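Long-range contacts in arylalkylamine N-Acetyltransferase 2 (Aedes aegypti, PDB 4FD5), which probably catalyses the transfer of acyl groups from acyl-CoA to arylalkylamines, making N-acetyldopamine from dopamine and fatty-acyl amides from serotonin: residues Ile23-Gln28 and Ser137-Phe142; Val64-Ile69 and Ala79-Leu84; Ile130-Ile135 and Lys168-Gly173. One frame throughout, in Å; residues are numbered along the deposited sequence.

Interaction 1 of 3, residues Ile23-Gln28 and Ser137-Phe142; sequences IEHLRQ and SVDSRF
His-25 and Ser-137 join the first helix (19-29) of a GNAT acetyltransferase fold to the end of a central sheet strand. Helix 19-29 lies against the C-terminal end of strand 129-138, where the chain turns into the Arg-x-x-Gly-x-Gly sequence that in this family binds the pyrophosphate of the acyl-CoA. Arg-141 is the first residue of that sequence.

The tight side is the ring of His-25. Its CG stands anti to the backbone N (chi1 158°), and this sends the imidazole across the gap to the strand. NE2 lies 2.8 Å from Ser-137 OG in a hydrogen bond that either group could donate. The hydroxyl sits oblique to the ring. CE1 meets the backbone N of Asp-139 edge-on, 3.7 Å away. Beside the bond between His-25 and Ser-137, a methyl of Leu-26, CD2, touches Ser-137 CB at 4.1 Å. Ile-75 and Val-78 of strand 75-85 also pack on His-25. Ser-137 OG has a second, weak hydrogen bond to Thr-29 OG1.

The looser side is bridged by water. ND1 of His-25 and OD2 of Asp-139 are 4.5 Å apart, and one water bonds to both. Farther along, Arg-141 lies at the exposed side. It grips the carboxylate of Asp-139 side-on, with NE on OD1 and NH2 on OD2. This two-pronged grip fixes the rotation of the carboxylate, whose OD2 also accepts from the water. The arginine probably helps to keep Asp-139 charged. The side chain of Asp-139 also closes the turn: OD1 accepts from Arg-141 N through its anti lone pair, at 2.9 Å, an Asx turn.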
loop_
_atom_site.group_PDB
_atom_site.type_symbol
_atom_site.label_atom_id
_atom_site.label_comp_id
_atom_site.label_asym_id
_atom_site.label_seq_id
_atom_site.Cartn_x
_atom_site.Cartn_y
_atom_site.Cartn_z
ATOM N N ILE A 23 5.439 -0.770 12.996
ATOM C CA ILE A 23 4.345 -1.709 12.969
ATOM C C ILE A 23 3.283 -1.319 14.003
ATOM O O ILE A 23 2.089 -1.393 13.730
ATOM C CB ILE A 23 4.850 -3.151 13.123
ATOM C CG1 ILE A 23 5.608 -3.541 11.849
ATOM C CG2 ILE A 23 3.669 -4.092 13.383
ATOM C CD1 ILE A 23 6.422 -4.803 11.954
ATOM N N GLU A 24 3.729 -0.841 15.169
ATOM C CA GLU A 24 2.800 -0.331 16.167
ATOM C C GLU A 24 1.995 0.848 15.596
ATOM O O GLU A 24 0.772 0.890 15.759
ATOM C CB GLU A 24 3.538 0.063 17.450
ATOM C CG GLU A 24 2.637 0.566 18.572
ATOM C CD GLU A 24 1.620 -0.461 19.076
ATOM O OE1 GLU A 24 1.761 -1.674 18.817
ATOM O OE2 GLU A 24 0.657 -0.031 19.746
ATOM N N HIS A 25 2.665 1.768 14.896
ATOM C CA HIS A 25 1.953 2.893 14.263
ATOM C C HIS A 25 0.853 2.308 13.389
ATOM O O HIS A 25 -0.308 2.747 13.461
ATOM C CB HIS A 25 2.911 3.790 13.458
ATOM C CG HIS A 25 2.245 4.621 12.386
ATOM N ND1 HIS A 25 1.711 5.874 12.622
ATOM C CD2 HIS A 25 2.050 4.381 11.065
ATOM C CE1 HIS A 25 1.209 6.363 11.492
ATOM N NE2 HIS A 25 1.404 5.477 10.537
ATOM N N LEU A 26 1.190 1.282 12.606
ATOM C CA LEU A 26 0.192 0.727 11.689
ATOM C C LEU A 26 -0.966 0.129 12.497
ATOM O O LEU A 26 -2.145 0.407 12.216
ATOM C CB LEU A 26 0.822 -0.278 10.709
ATOM C CG LEU A 26 1.860 0.347 9.757
ATOM C CD1 LEU A 26 2.593 -0.698 8.916
ATOM C CD2 LEU A 26 1.212 1.404 8.845
ATOM N N ARG A 27 -0.637 -0.623 13.549
ATOM C CA ARG A 27 -1.678 -1.264 14.338
ATOM C C ARG A 27 -2.622 -0.219 14.858
ATOM O O ARG A 27 -3.823 -0.458 14.963
ATOM C CB ARG A 27 -1.093 -1.983 15.545
ATOM C CG ARG A 27 -0.372 -3.244 15.223
ATOM C CD ARG A 27 -0.120 -4.042 16.504
ATOM N NE ARG A 27 0.824 -5.119 16.252
ATOM C CZ ARG A 27 2.128 -5.044 16.511
ATOM N NH1 ARG A 27 2.650 -3.945 17.052
ATOM N NH2 ARG A 27 2.915 -6.078 16.238
ATOM N N GLN A 28 -2.073 0.941 15.197
ATOM C CA GLN A 28 -2.867 1.905 15.929
ATOM C C GLN A 28 -3.610 2.796 14.973
ATOM O O GLN A 28 -4.690 3.296 15.304
ATOM C CB GLN A 28 -2.003 2.751 16.863
ATOM C CG GLN A 28 -1.446 1.989 18.054
ATOM C CD GLN A 28 -2.525 1.538 19.022
ATOM O OE1 GLN A 28 -3.575 2.178 19.151
ATOM N NE2 GLN A 28 -2.272 0.430 19.706
ATOM N N SER A 137 0.412 6.174 5.274
ATOM C CA SER A 137 -0.291 6.317 6.553
ATOM C C SER A 137 0.216 7.554 7.288
ATOM O O SER A 137 1.423 7.768 7.366
ATOM C CB SER A 137 -0.032 5.067 7.418
ATOM O OG SER A 137 -0.653 5.198 8.686
ATOM N N VAL A 138 -0.695 8.388 7.797
ATOM C CA VAL A 138 -0.298 9.558 8.575
ATOM C C VAL A 138 -1.136 9.601 9.846
ATOM O O VAL A 138 -2.363 9.537 9.784
ATOM C CB VAL A 138 -0.504 10.872 7.783
ATOM C CG1 VAL A 138 -0.132 12.101 8.653
ATOM C CG2 VAL A 138 0.299 10.845 6.501
ATOM N N ASP A 139 -0.458 9.668 10.985
ATOM C CA ASP A 139 -1.080 9.720 12.306
ATOM C C ASP A 139 -1.998 10.949 12.390
ATOM O O ASP A 139 -1.625 12.030 11.937
ATOM C CB ASP A 139 0.023 9.798 13.370
ATOM C CG ASP A 139 -0.513 9.683 14.786
ATOM O OD1 ASP A 139 -1.307 10.554 15.194
ATOM O OD2 ASP A 139 -0.132 8.727 15.506
ATOM N N SER A 140 -3.198 10.777 12.933
ATOM C CA SER A 140 -4.170 11.876 12.976
ATOM C C SER A 140 -3.611 13.143 13.626
ATOM O O SER A 140 -4.010 14.255 13.258
ATOM C CB SER A 140 -5.465 11.451 13.681
ATOM O OG SER A 140 -5.214 11.131 15.045
ATOM N N ARG A 141 -2.707 12.988 14.594
ATOM C CA ARG A 141 -2.113 14.136 15.285
ATOM C C ARG A 141 -1.330 15.026 14.319
ATOM O O ARG A 141 -1.159 16.225 14.559
ATOM C CB ARG A 141 -1.200 13.677 16.436
ATOM C CG ARG A 141 -1.896 12.863 17.532
ATOM C CD ARG A 141 -0.891 12.259 18.516
ATOM N NE ARG A 141 -0.155 11.132 17.936
ATOM C CZ ARG A 141 1.034 10.706 18.356
ATOM N NH1 ARG A 141 1.647 11.316 19.363
ATOM N NH2 ARG A 141 1.617 9.663 17.766
ATOM N N PHE A 142 -0.872 14.435 13.216
ATOM C CA PHE A 142 0.065 15.086 12.314
ATOM C C PHE A 142 -0.535 15.438 10.957
ATOM O O PHE A 142 0.182 15.834 10.041
ATOM C CB PHE A 142 1.329 14.217 12.125
ATOM C CG PHE A 142 2.153 14.074 13.374
ATOM C CD1 PHE A 142 1.952 13.015 14.247
ATOM C CD2 PHE A 142 3.133 15.007 13.674
ATOM C CE1 PHE A 142 2.716 12.891 15.398
ATOM C CE2 PHE A 142 3.897 14.881 14.818
ATOM C CZ PHE A 142 3.682 13.827 15.678
HETATM O O HOH W 1 1.895 7.113 15.148
#

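Interaction 2 of 3, residues Val64-Ile69 and Ala79-Leu84; sequences VSIMAI and ALNGIL
Ile-66 and Ala-79 form an antiparallel hydrogen-bonded pair, with Ile-66 N to Ala-79 O and Ala-79 N to Ile-66 O both 2.9 Å and in the carbonyl planes. Beyond this pair, toward Val-64, the backbone ladder between the two segments stops, and side chains make the bonds.

Ser-65 OG accepts from Asn-81 N at 3.1 Å, with a nearly straight N-H...O angle of 165°. Its torsion, chi1 -60°, puts OG beside its own backbone N, within reach of Asn-81 N. Asn-81 reaches back the other way. Its ND2 gives a hydrogen bond to Val-64 O at 3.0 Å. Val-64 O lies in the amide plane of Asn-81, while ND2 sits 22° out of the carbonyl plane. ND2 has a second hydrogen bond, with Ser-155 OG of helix 147-161, so two partners hold this buried amide nitrogen.

A water joins the same parts. It accepts from Val-64 N, bonds Ser-65 OG, and is hydrogen-bonded to Asn-81 O at 2.7 Å. Val-64 CG2 packs on Ile-83 CG1 at 4.2 Å. Ile-66 and Ala-79 face helix 147-161. The whole is the open end of a beta hairpin, strands 66-69 and 75-85, in the GNAT sheet.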
loop_
_atom_site.group_PDB
_atom_site.type_symbol
_atom_site.label_atom_id
_atom_site.label_comp_id
_atom_site.label_asym_id
_atom_site.label_seq_id
_atom_site.Cartn_x
_atom_site.Cartn_y
_atom_site.Cartn_z
ATOM N N VAL A 64 13.442 0.378 1.417
ATOM C CA VAL A 64 13.055 1.532 0.593
ATOM C C VAL A 64 11.837 2.259 1.149
ATOM O O VAL A 64 11.230 3.074 0.442
ATOM C CB VAL A 64 12.826 1.184 -0.906
ATOM C CG1 VAL A 64 14.152 0.817 -1.586
ATOM C CG2 VAL A 64 11.807 0.064 -1.066
ATOM N N SER A 65 11.480 1.975 2.403
ATOM C CA SER A 65 10.348 2.659 3.028
ATOM C C SER A 65 10.790 3.968 3.679
ATOM O O SER A 65 11.932 4.091 4.116
ATOM C CB SER A 65 9.691 1.761 4.077
ATOM O OG SER A 65 9.229 0.563 3.473
ATOM N N ILE A 66 9.872 4.933 3.769
ATOM C CA ILE A 66 10.189 6.248 4.336
ATOM C C ILE A 66 9.306 6.514 5.554
ATOM O O ILE A 66 8.130 6.178 5.545
ATOM C CB ILE A 66 9.889 7.358 3.317
ATOM C CG1 ILE A 66 10.578 7.086 1.978
ATOM C CG2 ILE A 66 10.266 8.729 3.884
ATOM C CD1 ILE A 66 12.048 7.174 2.027
ATOM N N MET A 67 9.877 7.069 6.618
ATOM C CA MET A 67 9.099 7.571 7.736
ATOM C C MET A 67 9.263 9.079 7.874
ATOM O O MET A 67 10.330 9.658 7.568
ATOM C CB MET A 67 9.502 6.895 9.058
ATOM C CG MET A 67 10.970 7.009 9.367
ATOM S SD MET A 67 11.354 6.101 10.882
ATOM C CE MET A 67 13.099 6.527 11.050
ATOM N N ALA A 68 8.171 9.701 8.301
ATOM C CA ALA A 68 8.182 11.050 8.812
ATOM C C ALA A 68 8.187 10.925 10.323
ATOM O O ALA A 68 7.276 10.328 10.934
ATOM C CB ALA A 68 6.939 11.814 8.351
ATOM N N ILE A 69 9.232 11.493 10.912
ATOM C CA ILE A 69 9.472 11.357 12.338
ATOM C C ILE A 69 9.637 12.745 12.981
ATOM O O ILE A 69 10.301 13.624 12.435
ATOM C CB ILE A 69 10.679 10.396 12.568
ATOM C CG1 ILE A 69 10.831 10.051 14.041
ATOM C CG2 ILE A 69 11.940 10.971 12.013
ATOM C CD1 ILE A 69 11.732 8.842 14.266
ATOM N N ALA A 79 5.501 5.730 4.499
ATOM C CA ALA A 79 5.229 5.126 3.206
ATOM C C ALA A 79 5.994 3.820 3.180
ATOM O O ALA A 79 7.225 3.827 3.137
ATOM C CB ALA A 79 5.715 6.024 2.087
ATOM N N LEU A 80 5.276 2.705 3.255
ATOM C CA LEU A 80 5.932 1.405 3.165
ATOM C C LEU A 80 5.942 1.045 1.694
ATOM O O LEU A 80 4.870 0.940 1.060
ATOM C CB LEU A 80 5.205 0.331 3.972
ATOM C CG LEU A 80 5.689 0.128 5.405
ATOM C CD1 LEU A 80 5.503 1.377 6.208
ATOM C CD2 LEU A 80 5.035 -1.061 6.083
ATOM N N ASN A 81 7.160 0.829 1.190
ATOM C CA ASN A 81 7.408 0.602 -0.225
ATOM C C ASN A 81 8.142 -0.707 -0.423
ATOM O O ASN A 81 9.031 -1.053 0.359
ATOM C CB ASN A 81 8.265 1.728 -0.808
ATOM C CG ASN A 81 7.653 3.099 -0.588
ATOM O OD1 ASN A 81 6.448 3.294 -0.780
ATOM N ND2 ASN A 81 8.470 4.049 -0.156
ATOM N N GLY A 82 7.754 -1.438 -1.461
ATOM C CA GLY A 82 8.411 -2.703 -1.776
ATOM C C GLY A 82 8.948 -2.756 -3.189
ATOM O O GLY A 82 8.615 -1.934 -4.032
ATOM N N ILE A 83 9.796 -3.741 -3.460
ATOM C CA ILE A 83 10.347 -3.898 -4.797
ATOM C C ILE A 83 9.727 -5.106 -5.490
ATOM O O ILE A 83 9.787 -6.212 -4.963
ATOM C CB ILE A 83 11.874 -4.083 -4.742
ATOM C CG1 ILE A 83 12.498 -2.916 -3.978
ATOM C CG2 ILE A 83 12.436 -4.155 -6.161
ATOM C CD1 ILE A 83 13.972 -3.116 -3.623
ATOM N N LEU A 84 9.112 -4.877 -6.650
ATOM C CA LEU A 84 8.553 -5.948 -7.467
ATOM C C LEU A 84 9.505 -6.297 -8.596
ATOM O O LEU A 84 9.973 -5.416 -9.308
ATOM C CB LEU A 84 7.234 -5.497 -8.087
ATOM C CG LEU A 84 6.060 -5.348 -7.134
ATOM C CD1 LEU A 84 4.928 -4.640 -7.856
ATOM C CD2 LEU A 84 5.607 -6.721 -6.618
HETATM O O HOH W 2 10.987 -1.102 2.187
#

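Interaction 3 of 3, residues Ile130-Ile135 and Lys168-Gly173; sequences IFEIRI and KTDATG
The backbone oxygen of Ile-133 takes two hydrogen bonds, one from Thr-169 OG1 at 2.8 Å and one from a water at the same distance. Thr-169 chi1, -169°, swings OG1 away from its own backbone N to meet that oxygen from 33° out of the carbonyl plane. The water also accepts from Asp-170 N, spanning the 4.3 Å between Ile-133 O and Asp-170 N.

Earlier in the pair the strands bond directly. Lys-168 N donates to Phe-131 O, and Ile-133 N to Lys-168 O, each at 2.9 Å.

On the face of Glu-132 and Lys-168, the two side chains run side by side in the same direction. Lys-168 NZ bonds Asp-170 OD1 at 2.6 Å and makes a longer salt bridge to Glu-132 OE2, 3.5 Å away. Arg-134 holds Glu-132 OE1 with NE and NH2. Asn-116 bonds both Lys-168 NZ and Asp-170 OD2.

In GNAT enzymes these parallel strands splay apart near the acyl-CoA site, and the water-bridged step is consistent with this. Helix 147-161 connects them as a beta-alpha-beta unit. Strand 129-138 bulges at Arg-134 and Ile-135 against Leu-80 of strand 75-85. Strand 213-220 borders strand 166-171.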
loop_
_atom_site.group_PDB
_atom_site.type_symbol
_atom_site.label_atom_id
_atom_site.label_comp_id
_atom_site.label_asym_id
_atom_site.label_seq_id
_atom_site.Cartn_x
_atom_site.Cartn_y
_atom_site.Cartn_z
ATOM N N ILE A 130 10.024 -2.768 -10.431
ATOM C CA ILE A 130 9.102 -1.652 -10.214
ATOM C C ILE A 130 9.051 -1.315 -8.734
ATOM O O ILE A 130 9.063 -2.201 -7.884
ATOM C CB ILE A 130 7.689 -1.995 -10.722
ATOM C CG1 ILE A 130 7.681 -2.019 -12.256
ATOM C CG2 ILE A 130 6.649 -0.978 -10.205
ATOM C CD1 ILE A 130 6.341 -2.421 -12.872
ATOM N N PHE A 131 8.965 -0.021 -8.437
ATOM C CA PHE A 131 8.932 0.467 -7.063
ATOM C C PHE A 131 7.470 0.607 -6.639
ATOM O O PHE A 131 6.741 1.429 -7.203
ATOM C CB PHE A 131 9.644 1.821 -7.031
ATOM C CG PHE A 131 9.902 2.366 -5.649
ATOM C CD1 PHE A 131 8.901 3.012 -4.943
ATOM C CD2 PHE A 131 11.174 2.304 -5.096
ATOM C CE1 PHE A 131 9.148 3.550 -3.668
ATOM C CE2 PHE A 131 11.441 2.843 -3.828
ATOM C CZ PHE A 131 10.428 3.471 -3.111
ATOM N N GLU A 132 7.047 -0.194 -5.654
ATOM C CA GLU A 132 5.635 -0.250 -5.267
ATOM C C GLU A 132 5.338 0.420 -3.924
ATOM O O GLU A 132 5.882 0.027 -2.885
ATOM C CB GLU A 132 5.133 -1.710 -5.250
ATOM C CG GLU A 132 3.620 -1.817 -5.064
ATOM C CD GLU A 132 3.130 -3.254 -4.949
ATOM O OE1 GLU A 132 3.922 -4.154 -4.558
ATOM O OE2 GLU A 132 1.929 -3.473 -5.235
ATOM N N ILE A 133 4.451 1.415 -3.942
ATOM C CA ILE A 133 3.996 2.051 -2.711
ATOM C C ILE A 133 2.876 1.170 -2.170
ATOM O O ILE A 133 1.844 0.999 -2.818
ATOM C CB ILE A 133 3.455 3.472 -2.966
ATOM C CG1 ILE A 133 4.519 4.366 -3.583
ATOM C CG2 ILE A 133 2.960 4.113 -1.665
ATOM C CD1 ILE A 133 3.931 5.525 -4.388
ATOM N N ARG A 134 3.081 0.595 -0.991
ATOM C CA ARG A 134 2.137 -0.377 -0.452
ATOM C C ARG A 134 1.244 0.184 0.633
ATOM O O ARG A 134 0.046 -0.132 0.672
ATOM C CB ARG A 134 2.874 -1.615 0.056
ATOM C CG ARG A 134 3.568 -2.320 -1.082
ATOM C CD ARG A 134 4.263 -3.617 -0.651
ATOM N NE ARG A 134 4.787 -4.264 -1.847
ATOM C CZ ARG A 134 5.792 -5.134 -1.878
ATOM N NH1 ARG A 134 6.400 -5.513 -0.759
ATOM N NH2 ARG A 134 6.180 -5.629 -3.050
ATOM N N ILE A 135 1.832 0.969 1.536
ATOM C CA ILE A 135 1.045 1.627 2.570
ATOM C C ILE A 135 1.427 3.094 2.642
ATOM O O ILE A 135 2.608 3.418 2.619
ATOM C CB ILE A 135 1.297 1.007 3.964
ATOM C CG1 ILE A 135 0.688 -0.394 4.022
ATOM C CG2 ILE A 135 0.719 1.898 5.055
ATOM C CD1 ILE A 135 0.828 -1.056 5.389
ATOM N N LYS A 168 4.506 2.222 -8.785
ATOM C CA LYS A 168 3.176 1.621 -8.898
ATOM C C LYS A 168 2.521 1.644 -7.536
ATOM O O LYS A 168 3.204 1.508 -6.528
ATOM C CB LYS A 168 3.330 0.166 -9.376
ATOM C CG LYS A 168 2.076 -0.709 -9.320
ATOM C CD LYS A 168 2.437 -2.153 -9.693
ATOM C CE LYS A 168 1.202 -3.049 -9.827
ATOM N NZ LYS A 168 0.687 -3.498 -8.509
ATOM N N THR A 169 1.202 1.822 -7.487
ATOM C CA THR A 169 0.491 1.632 -6.229
ATOM C C THR A 169 -0.897 1.048 -6.496
ATOM O O THR A 169 -1.558 1.428 -7.464
ATOM C CB THR A 169 0.402 2.945 -5.403
ATOM O OG1 THR A 169 -0.066 2.665 -4.078
ATOM C CG2 THR A 169 -0.548 3.939 -6.059
ATOM N N ASP A 170 -1.327 0.119 -5.645
ATOM C CA ASP A 170 -2.666 -0.437 -5.748
ATOM C C ASP A 170 -3.488 0.257 -4.666
ATOM O O ASP A 170 -3.546 -0.188 -3.519
ATOM C CB ASP A 170 -2.639 -1.966 -5.571
ATOM C CG ASP A 170 -1.764 -2.673 -6.617
ATOM O OD1 ASP A 170 -1.280 -2.006 -7.566
ATOM O OD2 ASP A 170 -1.540 -3.895 -6.478
ATOM N N ALA A 171 -4.098 1.372 -5.055
ATOM C CA ALA A 171 -4.689 2.314 -4.143
ATOM C C ALA A 171 -6.138 1.952 -3.913
ATOM O O ALA A 171 -6.959 2.043 -4.822
ATOM C CB ALA A 171 -4.581 3.711 -4.706
ATOM N N THR A 172 -6.434 1.524 -2.693
ATOM C CA THR A 172 -7.776 1.054 -2.366
ATOM C C THR A 172 -8.669 2.170 -1.879
ATOM O O THR A 172 -9.890 2.011 -1.862
ATOM C CB THR A 172 -7.730 -0.031 -1.273
ATOM O OG1 THR A 172 -7.133 0.516 -0.087
ATOM C CG2 THR A 172 -6.912 -1.220 -1.745
ATOM N N GLY A 173 -8.065 3.283 -1.467
ATOM C CA GLY A 173 -8.811 4.372 -0.855
ATOM C C GLY A 173 -8.729 5.695 -1.600
ATOM O O GLY A 173 -7.751 5.976 -2.301
HETATM O O HOH W 3 0.323 -1.169 -3.721
#

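All three contacts are buried and belong to one mixed sheet and its covering helices. The centre of interaction 3 lies about 4 Å from the centre of the chain, that of interaction 1 about 14 Å, with its Arg-141 side exposed. Interactions 1 and 3 share strand 129-138. Strand 75-85 of interaction 2 is its neighbour, joined by backbone bonds such as Gly-82 N to Glu-132 O. Leu-26 touches both other contacts, through Leu-80 and Ile-135. The chemistry follows place. Interaction 2 adds neutral side-chain bonds to one backbone pair, interaction 3 adds a charged network to parallel strands, and interaction 1 relies on a single direct side-chain bond and a water.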